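Local atomic coordinates of glutathione S-transferase delta (Bombyx mori, PDB entry 3VK9), a protein that probably catalyses the conjugation of glutathione to electrophilic compounds, as a homodimeric delta-class glutathione transferase. Residues 20-25 / 196-201; 70-75 / 97-102; 134-139 / 171-176. One frame throughout, in Å; residues are numbered along the deposited sequence. Where two conformers were deposited one is given.

Contact 1 (20-25 / 196-201); sequences TAKALN and QEANEK
K22 reaches from the first helix of the thioredoxin-like N-terminal half to E197 and A198, on the last helix of the all-helical C-terminal half, so this contact bridges the two halves of the glutathione transferase fold. CB of K22 points toward helix 195-213. K22 was modelled in two conformers, and the path beyond CB is that of one of them, so the bridge it makes need not be its sole state. In this conformer CG rests against the methyl of A198, with K22 CG and A198 CB 3.9 Å apart. At chi2 the chain bends (-65°), and beyond the bend CD, CE and NZ run out extended and leave A198 behind. CE passes 3.4 Å from E197 OE1, and NZ ends in a salt bridge to the same oxygen, K22 NZ to E197 OE1 being 2.7 Å. The ammonium meets that oxygen nearly end-on. E197 makes its own reach by placing CG anti to the backbone N (chi1 166°), and the two side chains cross at about a right angle. The ion pair lies on the exposed side, whereas A198 is buried and also packs on L18 and L19 of helix 12-24. N199 ties the same two helices together through a hydrogen bond to R15. Helix 195-213 widens here into a pi-type turn, marked by the 2.9 Å bond from K201 N to Q196 O.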
loop_
_atom_site.group_PDB
_atom_site.type_symbol
_atom_site.label_atom_id
_atom_site.label_comp_id
_atom_site.label_asym_id
_atom_site.label_seq_id
_atom_site.Cartn_x
_atom_site.Cartn_y
_atom_site.Cartn_z
ATOM N N THR A 20 8.061 2.843 15.279
ATOM C CA THR A 20 7.551 1.542 15.682
ATOM C C THR A 20 8.568 0.860 16.588
ATOM O O THR A 20 8.201 0.226 17.572
ATOM C CB THR A 20 7.236 0.665 14.461
ATOM O OG1 THR A 20 6.187 1.276 13.685
ATOM C CG2 THR A 20 6.795 -0.749 14.901
ATOM N N ALA A 21 9.849 1.018 16.271
ATOM C CA ALA A 21 10.895 0.437 17.103
ATOM C C ALA A 21 10.902 1.059 18.500
ATOM O O ALA A 21 11.080 0.356 19.510
ATOM C CB ALA A 21 12.275 0.562 16.421
ATOM N N LYS A 22 10.735 2.376 18.570
ATOM C CA LYS A 22 10.660 3.052 19.863
ATOM C C LYS A 22 9.444 2.589 20.645
ATOM O O LYS A 22 9.541 2.316 21.827
ATOM C CB LYS A 22 10.635 4.575 19.695
ATOM C CG LYS A 22 11.978 5.156 19.255
ATOM C CD LYS A 22 13.057 4.970 20.316
ATOM C CE LYS A 22 14.329 5.719 19.904
ATOM N NZ LYS A 22 15.400 5.691 20.937
ATOM N N ALA A 23 8.298 2.493 19.975
ATOM C CA ALA A 23 7.074 2.032 20.631
ATOM C C ALA A 23 7.174 0.596 21.180
ATOM O O ALA A 23 6.531 0.263 22.162
ATOM C CB ALA A 23 5.889 2.157 19.678
ATOM N N LEU A 24 7.963 -0.255 20.532
ATOM C CA LEU A 24 8.192 -1.617 21.008
ATOM C C LEU A 24 9.435 -1.714 21.925
ATOM O O LEU A 24 9.742 -2.774 22.472
ATOM C CB LEU A 24 8.363 -2.565 19.816
ATOM C CG LEU A 24 7.148 -2.782 18.890
ATOM C CD1 LEU A 24 7.523 -3.599 17.642
ATOM C CD2 LEU A 24 6.014 -3.447 19.643
ATOM N N ASN A 25 10.146 -0.603 22.069
ATOM C CA ASN A 25 11.436 -0.578 22.759
ATOM C C ASN A 25 12.411 -1.646 22.241
ATOM O O ASN A 25 13.009 -2.383 23.024
ATOM C CB ASN A 25 11.249 -0.708 24.281
ATOM C CG ASN A 25 12.550 -0.499 25.049
ATOM O OD1 ASN A 25 13.422 0.223 24.598
ATOM N ND2 ASN A 25 12.678 -1.135 26.208
ATOM N N GLN A 196 10.489 12.416 19.369
ATOM C CA GLN A 196 11.455 13.457 19.043
ATOM C C GLN A 196 12.599 12.850 18.255
ATOM O O GLN A 196 12.977 13.350 17.206
ATOM C CB GLN A 196 12.008 14.112 20.306
ATOM C CG GLN A 196 13.176 15.055 20.048
ATOM C CD GLN A 196 12.794 16.265 19.204
ATOM O OE1 GLN A 196 11.670 16.750 19.271
ATOM N NE2 GLN A 196 13.738 16.757 18.406
ATOM N N GLU A 197 13.151 11.768 18.782
ATOM C CA GLU A 197 14.306 11.142 18.179
ATOM C C GLU A 197 13.935 10.348 16.929
ATOM O O GLU A 197 14.645 10.412 15.929
ATOM C CB GLU A 197 15.046 10.255 19.189
ATOM C CG GLU A 197 16.051 9.321 18.538
ATOM C CD GLU A 197 17.134 8.855 19.493
ATOM O OE1 GLU A 197 16.975 7.771 20.102
ATOM O OE2 GLU A 197 18.149 9.575 19.626
ATOM N N ALA A 198 12.822 9.615 16.979
ATOM C CA ALA A 198 12.450 8.744 15.863
ATOM C C ALA A 198 11.874 9.523 14.681
ATOM O O ALA A 198 12.109 9.149 13.538
ATOM C CB ALA A 198 11.460 7.657 16.319
ATOM N N ASN A 199 11.117 10.592 14.947
ATOM C CA ASN A 199 10.508 11.363 13.848
ATOM C C ASN A 199 10.979 12.805 13.682
ATOM O O ASN A 199 11.303 13.236 12.569
ATOM C CB ASN A 199 8.967 11.357 13.927
ATOM C CG ASN A 199 8.323 11.836 12.625
ATOM O OD1 ASN A 199 8.489 11.210 11.582
ATOM N ND2 ASN A 199 7.611 12.952 12.679
ATOM N N GLU A 200 10.992 13.565 14.773
ATOM C CA GLU A 200 11.244 15.004 14.657
ATOM C C GLU A 200 12.654 15.320 14.166
ATOM O O GLU A 200 12.846 16.208 13.345
ATOM C CB GLU A 200 10.966 15.747 15.982
ATOM C CG GLU A 200 10.846 17.256 15.792
ATOM C CD GLU A 200 9.614 17.673 14.970
ATOM O OE1 GLU A 200 8.556 16.999 15.043
ATOM O OE2 GLU A 200 9.711 18.692 14.256
ATOM N N LYS A 201 13.636 14.600 14.691
ATOM C CA LYS A 201 15.015 14.758 14.258
ATOM C C LYS A 201 15.113 14.563 12.739
ATOM O O LYS A 201 15.564 15.450 12.023
ATOM C CB LYS A 201 15.911 13.761 14.993
ATOM C CG LYS A 201 17.389 13.919 14.668
ATOM C CD LYS A 201 18.247 12.987 15.510
ATOM C CE LYS A 201 19.722 13.125 15.136
ATOM N NZ LYS A 201 20.593 12.228 15.943
#

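Contact 2 (70-75 / 97-102); sequences IITYLV and QRLYFD
The two methyls of L99 touch I71 and T72, and through this fork helix 89-119 of the all-helical half packs on helix 67-78 of the thioredoxin-like half of the glutathione transferase fold. Each prong has its own partner: CD2 of L99 meets CD1 of I71 at 3.9 Å, while CD1 of L99 meets CG2 of T72. The leucine runs antiparallel to each partner and beside it, with contact made by terminal methyls; the CA atoms of T72 and L99 are 10.0 Å apart. T72 holds its hydroxyl between backbone N and carbonyl carbon (chi1 63°), which turns the methyl to the leucine and lets OG1 make a weak hydrogen bond to A69 O in its own helix. All three residues are buried. I71 also packs on V17 and T20 of helix 12-24, and L99 on Y100 of the second subunit, which brings the seam close to the dimer interface. A turn along from L99, D102 adds a polar tie, its OD2 forming a salt bridge with R68 of helix 67-78. The methyl pair T72 CG2 and L99 CD1 closes to 3.8 Å.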
loop_
_atom_site.group_PDB
_atom_site.type_symbol
_atom_site.label_atom_id
_atom_site.label_comp_id
_atom_site.label_asym_id
_atom_site.label_seq_id
_atom_site.Cartn_x
_atom_site.Cartn_y
_atom_site.Cartn_z
ATOM N N ILE A 70 7.353 -3.806 7.304
ATOM C CA ILE A 70 8.347 -3.902 8.375
ATOM C C ILE A 70 7.701 -3.625 9.741
ATOM O O ILE A 70 7.951 -4.340 10.726
ATOM C CB ILE A 70 9.500 -2.890 8.173
ATOM C CG1 ILE A 70 10.343 -3.239 6.945
ATOM C CG2 ILE A 70 10.353 -2.783 9.463
ATOM C CD1 ILE A 70 11.335 -2.113 6.492
ATOM N N ILE A 71 6.885 -2.578 9.815
ATOM C CA ILE A 71 6.314 -2.197 11.103
ATOM C C ILE A 71 5.343 -3.254 11.622
ATOM O O ILE A 71 5.294 -3.517 12.822
ATOM C CB ILE A 71 5.664 -0.774 11.098
ATOM C CG1 ILE A 71 4.429 -0.734 10.192
ATOM C CG2 ILE A 71 6.697 0.284 10.686
ATOM C CD1 ILE A 71 3.865 0.664 9.930
ATOM N N THR A 72 4.572 -3.868 10.736
ATOM C CA THR A 72 3.682 -4.928 11.202
ATOM C C THR A 72 4.514 -6.172 11.525
ATOM O O THR A 72 4.207 -6.885 12.480
ATOM C CB THR A 72 2.547 -5.240 10.220
ATOM O OG1 THR A 72 3.085 -5.718 8.978
ATOM C CG2 THR A 72 1.676 -3.986 9.960
ATOM N N TYR A 73 5.578 -6.417 10.753
ATOM C CA TYR A 73 6.494 -7.523 11.066
ATOM C C TYR A 73 7.127 -7.433 12.471
ATOM O O TYR A 73 7.221 -8.429 13.177
ATOM C CB TYR A 73 7.617 -7.615 10.037
ATOM C CG TYR A 73 8.709 -8.618 10.394
ATOM C CD1 TYR A 73 8.465 -9.995 10.344
ATOM C CD2 TYR A 73 9.994 -8.194 10.756
ATOM C CE1 TYR A 73 9.461 -10.925 10.634
ATOM C CE2 TYR A 73 11.019 -9.140 11.064
ATOM C CZ TYR A 73 10.733 -10.495 10.999
ATOM O OH TYR A 73 11.699 -11.441 11.283
ATOM N N LEU A 74 7.571 -6.238 12.856
ATOM C CA LEU A 74 8.163 -6.009 14.179
ATOM C C LEU A 74 7.214 -6.361 15.321
ATOM O O LEU A 74 7.627 -6.967 16.318
ATOM C CB LEU A 74 8.661 -4.557 14.322
ATOM C CG LEU A 74 9.820 -4.189 13.380
ATOM C CD1 LEU A 74 10.180 -2.715 13.507
ATOM C CD2 LEU A 74 11.046 -5.069 13.629
ATOM N N VAL A 75 5.942 -5.980 15.174
ATOM C CA VAL A 75 4.934 -6.333 16.154
ATOM C C VAL A 75 4.638 -7.834 16.136
ATOM O O VAL A 75 4.608 -8.454 17.193
ATOM C CB VAL A 75 3.612 -5.534 15.960
ATOM C CG1 VAL A 75 2.615 -5.918 17.016
ATOM C CG2 VAL A 75 3.871 -4.044 15.981
ATOM N N GLN A 97 -6.275 -1.136 6.725
ATOM C CA GLN A 97 -6.920 -0.168 5.838
ATOM C C GLN A 97 -6.201 1.171 5.881
ATOM O O GLN A 97 -5.903 1.755 4.837
ATOM C CB GLN A 97 -8.402 0.059 6.174
ATOM C CG GLN A 97 -8.958 1.238 5.401
ATOM C CD GLN A 97 -10.450 1.372 5.498
ATOM O OE1 GLN A 97 -11.121 0.552 6.119
ATOM N NE2 GLN A 97 -10.983 2.417 4.889
ATOM N N ARG A 98 -5.919 1.657 7.088
ATOM C CA ARG A 98 -5.274 2.963 7.223
ATOM C C ARG A 98 -3.861 2.937 6.633
ATOM O O ARG A 98 -3.409 3.932 6.072
ATOM C CB ARG A 98 -5.246 3.449 8.685
ATOM C CG ARG A 98 -6.623 3.620 9.325
ATOM C CD ARG A 98 -7.487 4.637 8.586
ATOM N NE ARG A 98 -8.683 4.956 9.358
ATOM C CZ ARG A 98 -9.924 4.819 8.914
ATOM N NH1 ARG A 98 -10.153 4.405 7.680
ATOM N NH2 ARG A 98 -10.940 5.118 9.704
ATOM N N LEU A 99 -3.168 1.801 6.758
ATOM C CA LEU A 99 -1.840 1.667 6.156
ATOM C C LEU A 99 -1.894 1.781 4.625
ATOM O O LEU A 99 -1.066 2.467 4.025
ATOM C CB LEU A 99 -1.143 0.372 6.608
ATOM C CG LEU A 99 -0.686 0.330 8.079
ATOM C CD1 LEU A 99 -0.230 -1.088 8.476
ATOM C CD2 LEU A 99 0.401 1.376 8.354
ATOM N N TYR A 100 -2.880 1.130 4.003
ATOM C CA TYR A 100 -3.054 1.226 2.557
ATOM C C TYR A 100 -3.508 2.618 2.104
ATOM O O TYR A 100 -3.095 3.103 1.048
ATOM C CB TYR A 100 -3.957 0.106 2.041
ATOM C CG TYR A 100 -3.226 -1.201 2.081
ATOM C CD1 TYR A 100 -2.240 -1.477 1.132
ATOM C CD2 TYR A 100 -3.465 -2.137 3.091
ATOM C CE1 TYR A 100 -1.536 -2.647 1.152
ATOM C CE2 TYR A 100 -2.745 -3.336 3.124
ATOM C CZ TYR A 100 -1.786 -3.573 2.142
ATOM O OH TYR A 100 -1.047 -4.719 2.122
ATOM N N PHE A 101 -4.319 3.270 2.926
ATOM C CA PHE A 101 -4.671 4.673 2.705
ATOM C C PHE A 101 -3.409 5.539 2.698
ATOM O O PHE A 101 -3.236 6.411 1.850
ATOM C CB PHE A 101 -5.619 5.148 3.805
ATOM C CG PHE A 101 -5.812 6.639 3.843
ATOM C CD1 PHE A 101 -6.622 7.282 2.894
ATOM C CD2 PHE A 101 -5.223 7.401 4.850
ATOM C CE1 PHE A 101 -6.819 8.662 2.942
ATOM C CE2 PHE A 101 -5.404 8.783 4.901
ATOM C CZ PHE A 101 -6.206 9.412 3.936
ATOM N N ASP A 102 -2.536 5.297 3.669
ATOM C CA ASP A 102 -1.275 6.015 3.777
ATOM C C ASP A 102 -0.418 5.886 2.499
ATOM O O ASP A 102 -0.093 6.894 1.854
ATOM C CB ASP A 102 -0.487 5.536 5.005
ATOM C CG ASP A 102 0.826 6.295 5.185
ATOM O OD1 ASP A 102 0.831 7.529 4.915
ATOM O OD2 ASP A 102 1.832 5.654 5.584
#

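Contact 3 (134-139 / 171-176); sequences EALQLL and SDIDFK
Within the helical C-terminal domain of the glutathione transferase fold, the loop that joins helix 156-167 to helix 179-191 folds back over helix 126-142, and there it meets L136, among other residues of that helix. The contact is wholly apolar. L136 aims its CB at the loop, with CG anti to the carbonyl carbon (chi1 -76°), and its two methyls are received differently. CD1 touches two loop residues, 3.6 Å from I173 CG2 and 3.7 Å from F175 CB. Of the loop residues 171-176, CD2 meets F175, and again at CB, so that F175 CB sits against both methyls of the leucine fork at the same distance. The ring itself takes no part in gripping L136. With CG of F175 held between its backbone N and carbonyl carbon (chi1 58°), the aromatic group leads away from the helix; there it packs on V165 and L168 and meets the ring of Y185 edge to face. I173 offers its CG2 branch to the leucine, the two side chains crossing at a slant, and it is further packed by V132 and Q133 of helix 126-142 and by Y113 of helix 89-119. D174, between these two apolar residues, is exposed, turns its CB away from the helix and forms the centre of an inverse gamma turn. The loop is also braced from within just ahead of I173: S171 forms an ST turn, its OG accepting a nearly straight hydrogen bond (168°) from I173 N at 3.2 Å.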
loop_
_atom_site.group_PDB
_atom_site.type_symbol
_atom_site.label_atom_id
_atom_site.label_comp_id
_atom_site.label_asym_id
_atom_site.label_seq_id
_atom_site.Cartn_x
_atom_site.Cartn_y
_atom_site.Cartn_z
ATOM N N GLU A 134 -7.863 16.678 -0.502
ATOM C CA GLU A 134 -8.899 15.645 -0.396
ATOM C C GLU A 134 -8.423 14.459 0.453
ATOM O O GLU A 134 -9.209 13.829 1.154
ATOM C CB GLU A 134 -9.332 15.146 -1.781
ATOM C CG GLU A 134 -9.897 16.216 -2.693
ATOM C CD GLU A 134 -10.068 15.733 -4.134
ATOM O OE1 GLU A 134 -9.656 14.585 -4.443
ATOM O OE2 GLU A 134 -10.617 16.509 -4.953
ATOM N N ALA A 135 -7.139 14.131 0.373
ATOM C CA ALA A 135 -6.627 13.060 1.217
ATOM C C ALA A 135 -6.725 13.474 2.696
ATOM O O ALA A 135 -7.105 12.685 3.559
ATOM C CB ALA A 135 -5.219 12.728 0.841
ATOM N N LEU A 136 -6.408 14.732 2.970
ATOM C CA LEU A 136 -6.475 15.259 4.323
ATOM C C LEU A 136 -7.909 15.348 4.831
ATOM O O LEU A 136 -8.163 15.151 6.012
ATOM C CB LEU A 136 -5.806 16.635 4.390
ATOM C CG LEU A 136 -4.269 16.666 4.379
ATOM C CD1 LEU A 136 -3.730 18.090 4.116
ATOM C CD2 LEU A 136 -3.716 16.110 5.684
ATOM N N GLN A 137 -8.836 15.681 3.941
ATOM C CA GLN A 137 -10.251 15.704 4.290
ATOM C C GLN A 137 -10.740 14.309 4.684
ATOM O O GLN A 137 -11.485 14.154 5.647
ATOM C CB GLN A 137 -11.083 16.264 3.130
ATOM C CG GLN A 137 -10.920 17.768 2.956
ATOM C CD GLN A 137 -11.176 18.243 1.531
ATOM O OE1 GLN A 137 -11.883 17.585 0.755
ATOM N NE2 GLN A 137 -10.593 19.390 1.179
ATOM N N LEU A 138 -10.305 13.299 3.945
ATOM C CA LEU A 138 -10.588 11.906 4.301
ATOM C C LEU A 138 -10.005 11.555 5.675
ATOM O O LEU A 138 -10.669 10.909 6.497
ATOM C CB LEU A 138 -10.046 10.956 3.233
ATOM C CG LEU A 138 -10.804 10.980 1.893
ATOM C CD1 LEU A 138 -10.041 10.194 0.813
ATOM C CD2 LEU A 138 -12.214 10.422 2.057
ATOM N N LEU A 139 -8.776 11.997 5.935
ATOM C CA LEU A 139 -8.133 11.713 7.220
ATOM C C LEU A 139 -8.941 12.389 8.323
ATOM O O LEU A 139 -9.202 11.811 9.381
ATOM C CB LEU A 139 -6.687 12.232 7.237
ATOM C CG LEU A 139 -5.898 12.000 8.527
ATOM C CD1 LEU A 139 -5.997 10.548 8.993
ATOM C CD2 LEU A 139 -4.425 12.398 8.371
ATOM N N SER A 171 6.395 21.642 3.111
ATOM C CA SER A 171 5.725 22.177 1.928
ATOM C C SER A 171 4.743 23.272 2.317
ATOM O O SER A 171 4.719 23.721 3.455
ATOM C CB SER A 171 4.927 21.072 1.238
ATOM O OG SER A 171 3.801 20.733 2.043
ATOM N N ASP A 172 3.913 23.666 1.361
ATOM C CA ASP A 172 2.909 24.694 1.598
ATOM C C ASP A 172 1.512 24.132 1.897
ATOM O O ASP A 172 0.519 24.857 1.845
ATOM C CB ASP A 172 2.867 25.692 0.431
ATOM C CG ASP A 172 2.308 25.086 -0.856
ATOM O OD1 ASP A 172 2.112 23.859 -0.930
ATOM O OD2 ASP A 172 2.078 25.852 -1.810
ATOM N N ILE A 173 1.434 22.847 2.225
ATOM C CA ILE A 173 0.153 22.264 2.589
ATOM C C ILE A 173 -0.120 22.484 4.073
ATOM O O ILE A 173 0.577 21.943 4.944
ATOM C CB ILE A 173 0.091 20.761 2.267
ATOM C CG1 ILE A 173 0.311 20.521 0.769
ATOM C CG2 ILE A 173 -1.240 20.189 2.692
ATOM C CD1 ILE A 173 -0.752 21.138 -0.129
ATOM N N ASP A 174 -1.131 23.291 4.360
ATOM C CA ASP A 174 -1.495 23.596 5.736
ATOM C C ASP A 174 -2.445 22.511 6.234
ATOM O O ASP A 174 -3.654 22.644 6.092
ATOM C CB ASP A 174 -2.186 24.967 5.796
ATOM C CG ASP A 174 -2.559 25.372 7.208
ATOM O OD1 ASP A 174 -2.006 24.777 8.154
ATOM O OD2 ASP A 174 -3.395 26.287 7.376
ATOM N N PHE A 175 -1.909 21.433 6.798
ATOM C CA PHE A 175 -2.760 20.310 7.213
ATOM C C PHE A 175 -3.432 20.561 8.554
ATOM O O PHE A 175 -4.434 19.930 8.887
ATOM C CB PHE A 175 -1.996 18.980 7.247
ATOM C CG PHE A 175 -0.790 18.983 8.156
ATOM C CD1 PHE A 175 0.457 19.350 7.675
ATOM C CD2 PHE A 175 -0.905 18.606 9.481
ATOM C CE1 PHE A 175 1.575 19.351 8.518
ATOM C CE2 PHE A 175 0.199 18.607 10.331
ATOM C CZ PHE A 175 1.445 18.969 9.846
ATOM N N LYS A 176 -2.866 21.466 9.336
ATOM C CA LYS A 176 -3.459 21.787 10.626
ATOM C C LYS A 176 -4.799 22.515 10.507
ATOM O O LYS A 176 -5.517 22.662 11.509
ATOM C CB LYS A 176 -2.480 22.584 11.482
ATOM C CG LYS A 176 -1.361 21.721 12.057
ATOM C CD LYS A 176 -0.428 22.547 12.937
ATOM C CE LYS A 176 0.690 21.698 13.540
ATOM N NZ LYS A 176 1.534 22.505 14.485
#

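Contacts 1 and 2 both join the thioredoxin-like half to the helical half, through different helix pairs, whereas contact 3 lies wholly inside the helical domain and sets a loop against a helix. Contacts 2 and 3 are buried and purely apolar across their segments; contact 1, only partly buried, adds a salt bridge at its exposed side. Contacts 1 and 2 touch, T20 and L24 packing on I71, L74 and V75, and F101 links contact 2 to contact 3 by resting on A135 and L138. Contacts 1 and 3 stay apart, nearest atoms about 9 Å. Along the chain, 20-25 and 196-201 enclose both other contacts, which follow in series.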